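Local coordinates for protein mirolysin (Tannerella forsythia, PDB 6R7V) that is the zymogen of a zinc-dependent pappalysin-family peptidase of the metzincin clan, held latent by a cysteine switch and probably cleaving peptide bonds once activated, at residues L46-V54 with A145-V156; L215-S225 with D230-Y241. The protein carries 1 engineered substitution. One frame throughout, in Å; residues are numbered along the deposited sequence.

Contact 1 of 2, residues L46-V54 with A145-V156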
loop_
_atom_site.group_PDB
_atom_site.type_symbol
_atom_site.label_atom_id
_atom_site.label_comp_id
_atom_site.label_asym_id
_atom_site.label_seq_id
_atom_site.Cartn_x
_atom_site.Cartn_y
_atom_site.Cartn_z
ATOM N N LEU A 46 2.222 -11.331 10.372
ATOM C CA LEU A 46 2.944 -10.229 11.001
ATOM C C LEU A 46 3.984 -9.678 10.033
ATOM O O LEU A 46 4.794 -10.429 9.492
ATOM C CB LEU A 46 3.615 -10.733 12.298
ATOM C CG LEU A 46 4.533 -9.752 13.036
ATOM C CD1 LEU A 46 3.802 -8.476 13.426
ATOM C CD2 LEU A 46 5.100 -10.428 14.292
ATOM N N ILE A 47 3.995 -8.359 9.893
ATOM C CA ILE A 47 4.913 -7.673 9.005
ATOM C C ILE A 47 5.872 -6.806 9.801
ATOM O O ILE A 47 5.441 -5.768 10.304
ATOM C CB ILE A 47 4.130 -6.768 8.013
ATOM C CG1 ILE A 47 3.014 -7.506 7.242
ATOM C CG2 ILE A 47 5.100 -6.032 7.041
ATOM C CD1 ILE A 47 3.402 -8.494 6.346
ATOM N N PRO A 48 7.179 -7.155 9.869
ATOM C CA PRO A 48 8.181 -6.240 10.471
ATOM C C PRO A 48 8.389 -5.054 9.560
ATOM O O PRO A 48 8.522 -5.226 8.345
ATOM C CB PRO A 48 9.470 -7.101 10.513
ATOM C CG PRO A 48 9.004 -8.543 10.311
ATOM C CD PRO A 48 7.817 -8.389 9.366
ATOM N N VAL A 49 8.399 -3.838 10.117
ATOM C CA VAL A 49 8.502 -2.629 9.330
ATOM C C VAL A 49 9.734 -1.844 9.711
ATOM O O VAL A 49 10.056 -1.696 10.885
ATOM C CB VAL A 49 7.232 -1.747 9.562
ATOM C CG1 VAL A 49 7.324 -0.400 8.825
ATOM C CG2 VAL A 49 5.958 -2.491 9.142
ATOM N N VAL A 50 10.385 -1.262 8.719
ATOM C CA VAL A 50 11.407 -0.253 8.932
ATOM C C VAL A 50 10.981 0.988 8.167
ATOM O O VAL A 50 10.591 0.915 6.987
ATOM C CB VAL A 50 12.837 -0.724 8.578
ATOM C CG1 VAL A 50 12.951 -1.219 7.127
ATOM C CG2 VAL A 50 13.873 0.361 8.884
ATOM N N VAL A 51 10.969 2.113 8.872
ATOM C CA VAL A 51 10.647 3.414 8.251
ATOM C C VAL A 51 11.927 4.191 8.057
ATOM O O VAL A 51 12.651 4.469 9.039
ATOM C CB VAL A 51 9.638 4.195 9.115
ATOM C CG1 VAL A 51 9.307 5.548 8.465
ATOM C CG2 VAL A 51 8.367 3.368 9.287
ATOM N N HIS A 52 12.207 4.553 6.797
ATOM C CA HIS A 52 13.388 5.330 6.444
ATOM C C HIS A 52 13.002 6.761 6.222
ATOM O O HIS A 52 12.425 7.051 5.169
ATOM C CB HIS A 52 14.082 4.804 5.180
ATOM C CG HIS A 52 14.411 3.351 5.203
ATOM N ND1 HIS A 52 15.437 2.862 5.981
ATOM C CD2 HIS A 52 13.864 2.322 4.501
ATOM C CE1 HIS A 52 15.473 1.552 5.764
ATOM N NE2 HIS A 52 14.556 1.187 4.858
ATOM N N VAL A 53 13.319 7.658 7.179
ATOM C CA VAL A 53 13.048 9.091 6.986
ATOM C C VAL A 53 14.255 9.680 6.280
ATOM O O VAL A 53 15.380 9.598 6.802
ATOM C CB VAL A 53 12.746 9.820 8.313
ATOM C CG1 VAL A 53 12.424 11.298 8.072
ATOM C CG2 VAL A 53 11.608 9.137 9.071
ATOM N N VAL A 54 14.034 10.233 5.068
ATOM C CA VAL A 54 15.106 10.825 4.274
ATOM C C VAL A 54 14.763 12.298 4.182
ATOM O O VAL A 54 13.711 12.650 3.648
ATOM C CB VAL A 54 15.219 10.118 2.895
ATOM C CG1 VAL A 54 16.353 10.724 2.077
ATOM C CG2 VAL A 54 15.407 8.592 3.054
ATOM N N ALA A 145 17.513 -0.237 1.135
ATOM C CA ALA A 145 16.547 -1.056 1.833
ATOM C C ALA A 145 17.229 -2.037 2.777
ATOM O O ALA A 145 18.376 -2.451 2.552
ATOM C CB ALA A 145 15.740 -1.838 0.802
ATOM N N TRP A 146 16.504 -2.410 3.830
ATOM C CA TRP A 146 16.843 -3.508 4.705
ATOM C C TRP A 146 16.261 -4.753 4.085
ATOM O O TRP A 146 15.089 -4.720 3.664
ATOM C CB TRP A 146 16.221 -3.311 6.083
ATOM C CG TRP A 146 16.851 -2.247 6.934
ATOM C CD1 TRP A 146 17.775 -1.297 6.569
ATOM C CD2 TRP A 146 16.593 -2.042 8.321
ATOM N NE1 TRP A 146 18.174 -0.578 7.685
ATOM C CE2 TRP A 146 17.407 -0.969 8.753
ATOM C CE3 TRP A 146 15.835 -2.737 9.278
ATOM C CZ2 TRP A 146 17.436 -0.551 10.084
ATOM C CZ3 TRP A 146 15.789 -2.256 10.565
ATOM C CH2 TRP A 146 16.610 -1.199 10.969
ATOM N N ASN A 147 17.041 -5.847 4.078
ATOM C CA ASN A 147 16.644 -7.155 3.534
ATOM C C ASN A 147 15.098 -7.226 3.240
ATOM O O ASN A 147 14.297 -7.491 4.146
ATOM C CB ASN A 147 17.043 -8.254 4.503
ATOM C CG ASN A 147 16.795 -9.641 3.942
ATOM O OD1 ASN A 147 16.135 -9.830 2.902
ATOM N ND2 ASN A 147 17.254 -10.642 4.676
ATOM N N THR A 148 14.697 -7.059 1.955
ATOM C CA THR A 148 13.277 -6.980 1.598
ATOM C C THR A 148 12.534 -8.315 1.728
ATOM O O THR A 148 11.299 -8.329 1.619
ATOM C CB THR A 148 13.089 -6.382 0.206
ATOM O OG1 THR A 148 13.779 -7.201 -0.735
ATOM C CG2 THR A 148 13.600 -4.962 0.128
ATOM N N ARG A 149 13.271 -9.414 1.995
ATOM C CA ARG A 149 12.618 -10.709 2.227
ATOM C C ARG A 149 12.069 -10.746 3.641
ATOM O O ARG A 149 11.205 -11.559 3.945
ATOM C CB ARG A 149 13.622 -11.858 2.069
ATOM C CG ARG A 149 14.352 -11.872 0.738
ATOM C CD ARG A 149 15.364 -13.010 0.642
ATOM N NE ARG A 149 14.763 -14.349 0.723
ATOM C CZ ARG A 149 14.020 -14.895 -0.235
ATOM N NH1 ARG A 149 13.721 -14.203 -1.329
ATOM N NH2 ARG A 149 13.549 -16.130 -0.096
ATOM N N ARG A 150 12.607 -9.898 4.535
ATOM C CA ARG A 150 12.260 -9.930 5.945
ATOM C C ARG A 150 11.563 -8.686 6.464
ATOM O O ARG A 150 10.883 -8.787 7.487
ATOM C CB ARG A 150 13.522 -10.157 6.768
ATOM C CG ARG A 150 14.078 -11.564 6.506
ATOM C CD ARG A 150 15.327 -11.863 7.275
ATOM N NE ARG A 150 16.130 -12.807 6.501
ATOM C CZ ARG A 150 17.299 -13.300 6.886
ATOM N NH1 ARG A 150 17.811 -12.968 8.064
ATOM N NH2 ARG A 150 17.964 -14.133 6.099
ATOM N N TYR A 151 11.769 -7.539 5.837
ATOM C CA TYR A 151 11.172 -6.292 6.309
ATOM C C TYR A 151 10.387 -5.628 5.228
ATOM O O TYR A 151 10.785 -5.628 4.059
ATOM C CB TYR A 151 12.282 -5.270 6.711
ATOM C CG TYR A 151 13.283 -5.777 7.728
ATOM C CD1 TYR A 151 13.123 -5.510 9.089
ATOM C CD2 TYR A 151 14.457 -6.420 7.325
ATOM C CE1 TYR A 151 14.078 -5.912 10.021
ATOM C CE2 TYR A 151 15.441 -6.778 8.244
ATOM C CZ TYR A 151 15.242 -6.532 9.593
ATOM O OH TYR A 151 16.191 -6.937 10.491
ATOM N N LEU A 152 9.284 -4.988 5.632
ATOM C CA LEU A 152 8.614 -4.017 4.769
ATOM C C LEU A 152 9.324 -2.699 4.990
ATOM O O LEU A 152 9.343 -2.166 6.103
ATOM C CB LEU A 152 7.113 -3.878 5.058
ATOM C CG LEU A 152 6.409 -2.578 4.562
ATOM C CD1 LEU A 152 6.414 -2.457 3.020
ATOM C CD2 LEU A 152 4.961 -2.508 5.024
ATOM N N ASN A 153 9.899 -2.167 3.907
ATOM C CA ASN A 153 10.587 -0.881 3.908
ATOM C C ASN A 153 9.639 0.223 3.471
ATOM O O ASN A 153 9.058 0.135 2.376
ATOM C CB ASN A 153 11.766 -0.908 2.947
ATOM C CG ASN A 153 12.899 -1.773 3.392
ATOM O OD1 ASN A 153 13.914 -1.298 3.923
ATOM N ND2 ASN A 153 12.762 -3.066 3.201
ATOM N N ILE A 154 9.461 1.232 4.333
ATOM C CA ILE A 154 8.634 2.383 4.038
ATOM C C ILE A 154 9.519 3.604 4.041
ATOM O O ILE A 154 10.042 3.962 5.116
ATOM C CB ILE A 154 7.487 2.573 5.041
ATOM C CG1 ILE A 154 6.589 1.317 5.158
ATOM C CG2 ILE A 154 6.686 3.815 4.626
ATOM C CD1 ILE A 154 5.420 1.490 6.217
ATOM N N TRP A 155 9.745 4.219 2.868
ATOM C CA TRP A 155 10.570 5.422 2.797
ATOM C C TRP A 155 9.663 6.619 2.902
ATOM O O TRP A 155 8.574 6.608 2.301
ATOM C CB TRP A 155 11.348 5.460 1.476
ATOM C CG TRP A 155 12.471 4.492 1.389
ATOM C CD1 TRP A 155 13.790 4.759 1.624
ATOM C CD2 TRP A 155 12.418 3.155 0.857
ATOM N NE1 TRP A 155 14.558 3.643 1.352
ATOM C CE2 TRP A 155 13.730 2.631 0.912
ATOM C CE3 TRP A 155 11.375 2.320 0.398
ATOM C CZ2 TRP A 155 14.040 1.347 0.444
ATOM C CZ3 TRP A 155 11.679 1.035 -0.023
ATOM C CH2 TRP A 155 13.002 0.571 -0.040
ATOM N N VAL A 156 10.066 7.633 3.690
ATOM C CA VAL A 156 9.306 8.869 3.852
ATOM C C VAL A 156 10.176 10.009 3.385
ATOM O O VAL A 156 11.321 10.112 3.846
ATOM C CB VAL A 156 8.883 9.046 5.319
ATOM C CG1 VAL A 156 8.098 10.345 5.508
ATOM C CG2 VAL A 156 8.070 7.835 5.800
#
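From Val49 paired with Leu152 to Val53 paired with Val156, strand 46-54 runs parallel to strand 152-156, their axes 4.6 Å apart at closest approach and inclined by 21°. Six backbone hydrogen bonds alternate between them, the first Leu152 N to Pro48 O, the last Val54 N to Val156 O. Polar side chains add a link on the face that carries Val50, His52, Asn153 and Trp155. There His52 NE2 donates to Asn153 OD1 over 2.7 Å, nearly straight, in the imidazole plane and onto a lone pair of the amide oxygen. That oxygen also accepts from Trp146 N, while Asn153 ND2 returns a bond to Trp146 O, so the amide is fixed in its rotation and ties the preceding loop to the strand. The other imidazole nitrogen, ND1, bonds Thr119 OG1. The strand pair belongs to a mixed sheet, consistent with the central sheet of a metzincin peptidase, in which strands 101-105 and 118-122 also pair with strand 45-55. His52 forms an aromatic cluster with Trp146 and Trp155: its CE1 edge meets the face of the Trp146 five-membered ring, T-shaped with planes at 79°, and CD2 lies over the Trp155 indole, 3.5 Å from NE1. With CG1 at chi1 57°, Val50 puts CG2 trans to the amide nitrogen, in a CH-pi contact almost on the normal of the Trp146 six-membered ring, 3.5 Å from its centroid. On the face away from His52, Val49 CG1 meets Ile154 CD1 and Val51 CG1 meets Val156 CG2, each at 3.7 Å; Val49 also touches Ile71, and Val51 Ile67, of helix 64-77.

Contact 2 of 2, residues L215-S225 with D230-Y241. With CA (calcium ion), chain B; CA (calcium ion), chain C; ZN (zinc ion), chain D.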
loop_
_atom_site.group_PDB
_atom_site.type_symbol
_atom_site.label_atom_id
_atom_site.label_comp_id
_atom_site.label_asym_id
_atom_site.label_seq_id
_atom_site.Cartn_x
_atom_site.Cartn_y
_atom_site.Cartn_z
ATOM N N LEU A 215 -2.888 -5.355 -4.485
ATOM C CA LEU A 215 -4.149 -4.740 -4.901
ATOM C C LEU A 215 -3.939 -3.672 -5.942
ATOM O O LEU A 215 -2.919 -2.949 -5.916
ATOM C CB LEU A 215 -4.880 -4.111 -3.706
ATOM C CG LEU A 215 -5.220 -5.048 -2.556
ATOM C CD1 LEU A 215 -6.048 -4.319 -1.521
ATOM C CD2 LEU A 215 -5.944 -6.316 -3.040
ATOM N N ARG A 216 -4.956 -3.506 -6.785
ATOM C CA ARG A 216 -4.977 -2.482 -7.829
ATOM C C ARG A 216 -6.012 -1.432 -7.521
ATOM O O ARG A 216 -7.001 -1.675 -6.806
ATOM C CB ARG A 216 -5.350 -3.125 -9.162
ATOM C CG ARG A 216 -4.335 -4.129 -9.634
ATOM C CD ARG A 216 -4.645 -4.501 -11.047
ATOM N NE ARG A 216 -3.864 -5.650 -11.476
ATOM C CZ ARG A 216 -3.854 -6.100 -12.723
ATOM N NH1 ARG A 216 -4.531 -5.463 -13.671
ATOM N NH2 ARG A 216 -3.160 -7.181 -13.037
ATOM N N HIS A 217 -5.882 -0.292 -8.194
ATOM C CA HIS A 217 -6.922 0.732 -8.124
ATOM C C HIS A 217 -8.268 0.149 -8.473
ATOM O O HIS A 217 -8.397 -0.596 -9.454
ATOM C CB HIS A 217 -6.589 1.861 -9.067
ATOM C CG HIS A 217 -5.420 2.645 -8.590
ATOM N ND1 HIS A 217 -4.567 3.250 -9.471
ATOM C CD2 HIS A 217 -4.985 2.874 -7.331
ATOM C CE1 HIS A 217 -3.650 3.857 -8.736
ATOM N NE2 HIS A 217 -3.831 3.630 -7.441
ATOM N N ILE A 218 -9.276 0.504 -7.667
ATOM C CA ILE A 218 -10.586 -0.139 -7.753
ATOM C C ILE A 218 -11.279 0.093 -9.122
ATOM O O ILE A 218 -12.064 -0.741 -9.573
ATOM C CB ILE A 218 -11.462 0.341 -6.584
ATOM C CG1 ILE A 218 -12.762 -0.455 -6.487
ATOM C CG2 ILE A 218 -11.734 1.865 -6.653
ATOM C CD1 ILE A 218 -13.458 -0.298 -5.133
ATOM N N TRP A 219 -10.982 1.217 -9.771
ATOM C CA TRP A 219 -11.616 1.521 -11.061
ATOM C C TRP A 219 -10.892 0.893 -12.271
ATOM O O TRP A 219 -11.363 1.059 -13.410
ATOM C CB TRP A 219 -11.762 3.033 -11.261
ATOM C CG TRP A 219 -10.474 3.731 -11.504
ATOM C CD1 TRP A 219 -9.917 4.040 -12.708
ATOM C CD2 TRP A 219 -9.549 4.176 -10.504
ATOM N NE1 TRP A 219 -8.687 4.634 -12.517
ATOM C CE2 TRP A 219 -8.445 4.743 -11.175
ATOM C CE3 TRP A 219 -9.574 4.207 -9.101
ATOM C CZ2 TRP A 219 -7.350 5.292 -10.494
ATOM C CZ3 TRP A 219 -8.485 4.737 -8.426
ATOM C CH2 TRP A 219 -7.397 5.301 -9.126
ATOM N N GLY A 220 -9.785 0.192 -12.054
ATOM C CA GLY A 220 -9.137 -0.527 -13.151
ATOM C C GLY A 220 -8.136 0.212 -14.016
ATOM O O GLY A 220 -7.685 -0.346 -15.015
ATOM N N ASP A 221 -7.763 1.446 -13.631
ATOM C CA ASP A 221 -6.748 2.245 -14.307
ATOM C C ASP A 221 -7.004 2.273 -15.806
ATOM O O ASP A 221 -6.103 2.011 -16.596
ATOM C CB ASP A 221 -5.347 1.654 -14.003
ATOM C CG ASP A 221 -4.910 1.898 -12.573
ATOM O OD1 ASP A 221 -5.006 3.044 -12.125
ATOM O OD2 ASP A 221 -4.481 0.923 -11.904
ATOM N N ASP A 222 -8.249 2.573 -16.210
ATOM C CA ASP A 222 -8.610 2.464 -17.611
ATOM C C ASP A 222 -9.180 3.735 -18.180
ATOM O O ASP A 222 -9.891 3.697 -19.196
ATOM C CB ASP A 222 -9.632 1.328 -17.744
ATOM C CG ASP A 222 -10.825 1.442 -16.801
ATOM O OD1 ASP A 222 -11.002 2.512 -16.178
ATOM O OD2 ASP A 222 -11.560 0.465 -16.667
ATOM N N GLY A 223 -8.915 4.845 -17.520
ATOM C CA GLY A 223 -9.334 6.149 -18.026
ATOM C C GLY A 223 -10.821 6.404 -17.986
ATOM O O GLY A 223 -11.319 7.231 -18.739
ATOM N N GLY A 224 -11.532 5.670 -17.138
ATOM C CA GLY A 224 -12.966 5.860 -16.993
ATOM C C GLY A 224 -13.849 4.840 -17.646
ATOM O O GLY A 224 -15.076 4.922 -17.497
ATOM N N SER A 225 -13.273 3.907 -18.409
ATOM C CA SER A 225 -14.088 2.896 -19.052
ATOM C C SER A 225 -14.525 1.811 -18.056
ATOM O O SER A 225 -14.233 1.920 -16.868
ATOM C CB SER A 225 -13.373 2.269 -20.251
ATOM O OG SER A 225 -12.383 1.365 -19.792
ATOM N N ASP A 230 -9.909 -4.592 -11.342
ATOM C CA ASP A 230 -8.981 -4.704 -10.217
ATOM C C ASP A 230 -8.849 -6.182 -9.844
ATOM O O ASP A 230 -8.179 -6.506 -8.872
ATOM C CB ASP A 230 -9.408 -3.829 -9.022
ATOM C CG ASP A 230 -10.686 -4.238 -8.332
ATOM O OD1 ASP A 230 -11.481 -5.014 -8.938
ATOM O OD2 ASP A 230 -10.914 -3.778 -7.189
ATOM N N ASN A 231 -9.457 -7.099 -10.634
ATOM C CA ASN A 231 -9.418 -8.554 -10.411
ATOM C C ASN A 231 -10.074 -8.964 -9.095
ATOM O O ASN A 231 -9.829 -10.071 -8.616
ATOM C CB ASN A 231 -7.999 -9.135 -10.502
ATOM C CG ASN A 231 -7.339 -8.828 -11.829
ATOM O OD1 ASN A 231 -6.264 -8.240 -11.876
ATOM N ND2 ASN A 231 -7.987 -9.171 -12.930
ATOM N N ILE A 232 -10.940 -8.100 -8.525
ATOM C CA ILE A 232 -11.681 -8.414 -7.307
ATOM C C ILE A 232 -13.178 -8.432 -7.627
ATOM O O ILE A 232 -13.745 -7.398 -7.996
ATOM C CB ILE A 232 -11.355 -7.440 -6.167
ATOM C CG1 ILE A 232 -9.822 -7.286 -5.911
ATOM C CG2 ILE A 232 -12.095 -7.878 -4.894
ATOM C CD1 ILE A 232 -9.109 -8.490 -5.345
ATOM N N ALA A 233 -13.827 -9.614 -7.480
ATOM C CA ALA A 233 -15.236 -9.697 -7.832
ATOM C C ALA A 233 -16.172 -8.889 -6.910
ATOM O O ALA A 233 -17.203 -8.392 -7.391
ATOM C CB ALA A 233 -15.669 -11.163 -7.843
ATOM N N ASP A 234 -15.806 -8.706 -5.610
ATOM C CA ASP A 234 -16.755 -8.025 -4.730
ATOM C C ASP A 234 -16.539 -6.494 -4.681
ATOM O O ASP A 234 -17.293 -5.803 -3.979
ATOM C CB ASP A 234 -16.794 -8.639 -3.337
ATOM C CG ASP A 234 -15.521 -8.523 -2.554
ATOM O OD1 ASP A 234 -14.580 -7.859 -3.042
ATOM O OD2 ASP A 234 -15.474 -9.055 -1.418
ATOM N N THR A 235 -15.600 -5.943 -5.497
ATOM C CA THR A 235 -15.528 -4.501 -5.661
ATOM C C THR A 235 -16.340 -4.205 -6.942
ATOM O O THR A 235 -16.000 -4.728 -8.027
ATOM C CB THR A 235 -14.091 -3.968 -5.720
ATOM O OG1 THR A 235 -13.396 -4.732 -6.709
ATOM C CG2 THR A 235 -13.401 -4.043 -4.381
ATOM N N PRO A 236 -17.428 -3.408 -6.831
ATOM C CA PRO A 236 -18.241 -3.103 -8.032
ATOM C C PRO A 236 -17.408 -2.534 -9.172
ATOM O O PRO A 236 -16.518 -1.722 -8.921
ATOM C CB PRO A 236 -19.221 -2.045 -7.533
ATOM C CG PRO A 236 -19.331 -2.287 -6.041
ATOM C CD PRO A 236 -17.947 -2.723 -5.624
ATOM N N ASN A 237 -17.706 -2.949 -10.419
ATOM C CA ASN A 237 -17.061 -2.402 -11.609
ATOM C C ASN A 237 -17.248 -0.903 -11.586
ATOM O O ASN A 237 -18.343 -0.401 -11.311
ATOM C CB ASN A 237 -17.653 -3.002 -12.875
ATOM C CG ASN A 237 -16.871 -2.747 -14.132
ATOM O OD1 ASN A 237 -15.887 -2.013 -14.156
ATOM N ND2 ASN A 237 -17.303 -3.352 -15.222
ATOM N N GLN A 238 -16.185 -0.174 -11.814
ATOM C CA GLN A 238 -16.221 1.267 -11.630
ATOM C C GLN A 238 -15.572 1.950 -12.827
ATOM O O GLN A 238 -14.595 1.434 -13.348
ATOM C CB GLN A 238 -15.469 1.576 -10.305
ATOM C CG GLN A 238 -15.346 3.054 -9.929
ATOM C CD GLN A 238 -14.755 3.263 -8.554
ATOM O OE1 GLN A 238 -15.010 2.519 -7.609
ATOM N NE2 GLN A 238 -13.938 4.274 -8.413
ATOM N N GLY A 239 -16.117 3.093 -13.258
ATOM C CA GLY A 239 -15.579 3.834 -14.410
ATOM C C GLY A 239 -14.202 4.405 -14.122
ATOM O O GLY A 239 -13.184 3.770 -14.406
ATOM N N GLY A 240 -14.191 5.603 -13.561
ATOM C CA GLY A 240 -12.966 6.298 -13.211
ATOM C C GLY A 240 -12.786 6.416 -11.715
ATOM O O GLY A 240 -13.579 5.863 -10.926
ATOM N N TYR A 241 -11.727 7.062 -11.300
ATOM C CA TYR A 241 -11.484 7.250 -9.889
ATOM C C TYR A 241 -12.446 8.258 -9.314
ATOM O O TYR A 241 -13.027 9.083 -10.032
ATOM C CB TYR A 241 -10.029 7.707 -9.619
ATOM C CG TYR A 241 -9.623 9.008 -10.300
ATOM C CD1 TYR A 241 -8.819 9.004 -11.442
ATOM C CD2 TYR A 241 -10.028 10.242 -9.795
ATOM C CE1 TYR A 241 -8.459 10.193 -12.079
ATOM C CE2 TYR A 241 -9.688 11.434 -10.433
ATOM C CZ TYR A 241 -8.920 11.402 -11.589
ATOM O OH TYR A 241 -8.549 12.575 -12.218
HETATM CA CA CA B . -12.909 1.494 -15.039
HETATM CA CA CA C . -13.863 -5.274 -9.120
HETATM ZN ZN ZN D . -2.526 3.763 -5.896
HETATM O O HOH W 1 -8.765 -3.494 -5.520
HETATM O O HOH W 2 -7.036 -5.450 -6.633
HETATM O O HOH W 3 -13.962 -2.800 -9.020
HETATM O O HOH W 4 -13.427 -1.509 -11.925
HETATM O O HOH W 5 -13.220 -4.290 -11.395
HETATM O O HOH W 6 -13.565 -0.787 -14.879
HETATM O O HOH W 7 -15.620 -5.973 -10.541
HETATM O O HOH W 8 -12.947 -7.031 -10.726
#
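Trp219 and Ser225 on one side and Gln238 and Gly239 on the other offer their backbone oxygens to a single calcium ion, which thereby joins two irregular loop segments that share no direct hydrogen bond. Both belong to the calcium-binding loop region that follows the zinc-binding helix of this pappalysin-family metzincin. Asp222 completes the protein shell with both carboxylate oxygens, each 2.4 Å from the metal, and a water fills the seventh place; Asp222 OD2 also accepts from Gly228 N. The second calcium ion lies wholly on 230-241, held by Asp230 OD1, Ile232 O, both oxygens of Thr235 and four waters. One of those waters reaches Ile218 O, and another water bridges Arg216 O to Asp230 OD2. The Asp230 carboxylate is positioned from both ends: Thr235 OG1 donates to the syn lone pair of OD2 at 2.7 Å, and Ile232 N meets OD1 from above the carboxylate plane, closing an Asx turn. Beside this site Ile218 CD1 packs on Thr235 CB, and its CG2 approaches OE1 of Gln238 at 3.5 Å, a residue whose NE2 donates to Gly240 O and whose strongest polar partner is Asp268. Arg216 crosses Asn231 so that Asn231 OD1 sits over the centre of the guanidinium face, 3.3 Å from CZ, the two planes nearly perpendicular. Further along, the Trp219 indole is sandwiched between Tyr241 CB on one face and His217 CB on the other. With CG between backbone N and carbonyl carbon (chi1 59°), Tyr241 also turns the edge of its ring toward that indole. His217 binds the zinc ion through NE2, alongside Cys6, His207 and His211, and its other nitrogen, ND1, donates to Asp221 OD1, 2.7 Å away and within 1° of the ring plane.

Contact 1 and contact 2 illustrate two ways of joining segments in one chain: a regular strand pair in the first, metal ions and waters in the second. They follow one another along the sequence and do not touch, their centres 28 Å apart and nearest atoms about 12 Å apart, on opposite sides of the chain's centre. The zinc site relates them. Contact 2 supplies one of its ligands directly, whereas the side chain of Ile154 in contact 1 stays about 14 Å from the ion. Helix 203-212, which brings two more zinc-binding histidines, comes between the two contacts in sequence; Cys6 of the propeptide supplies the remaining protein ligand.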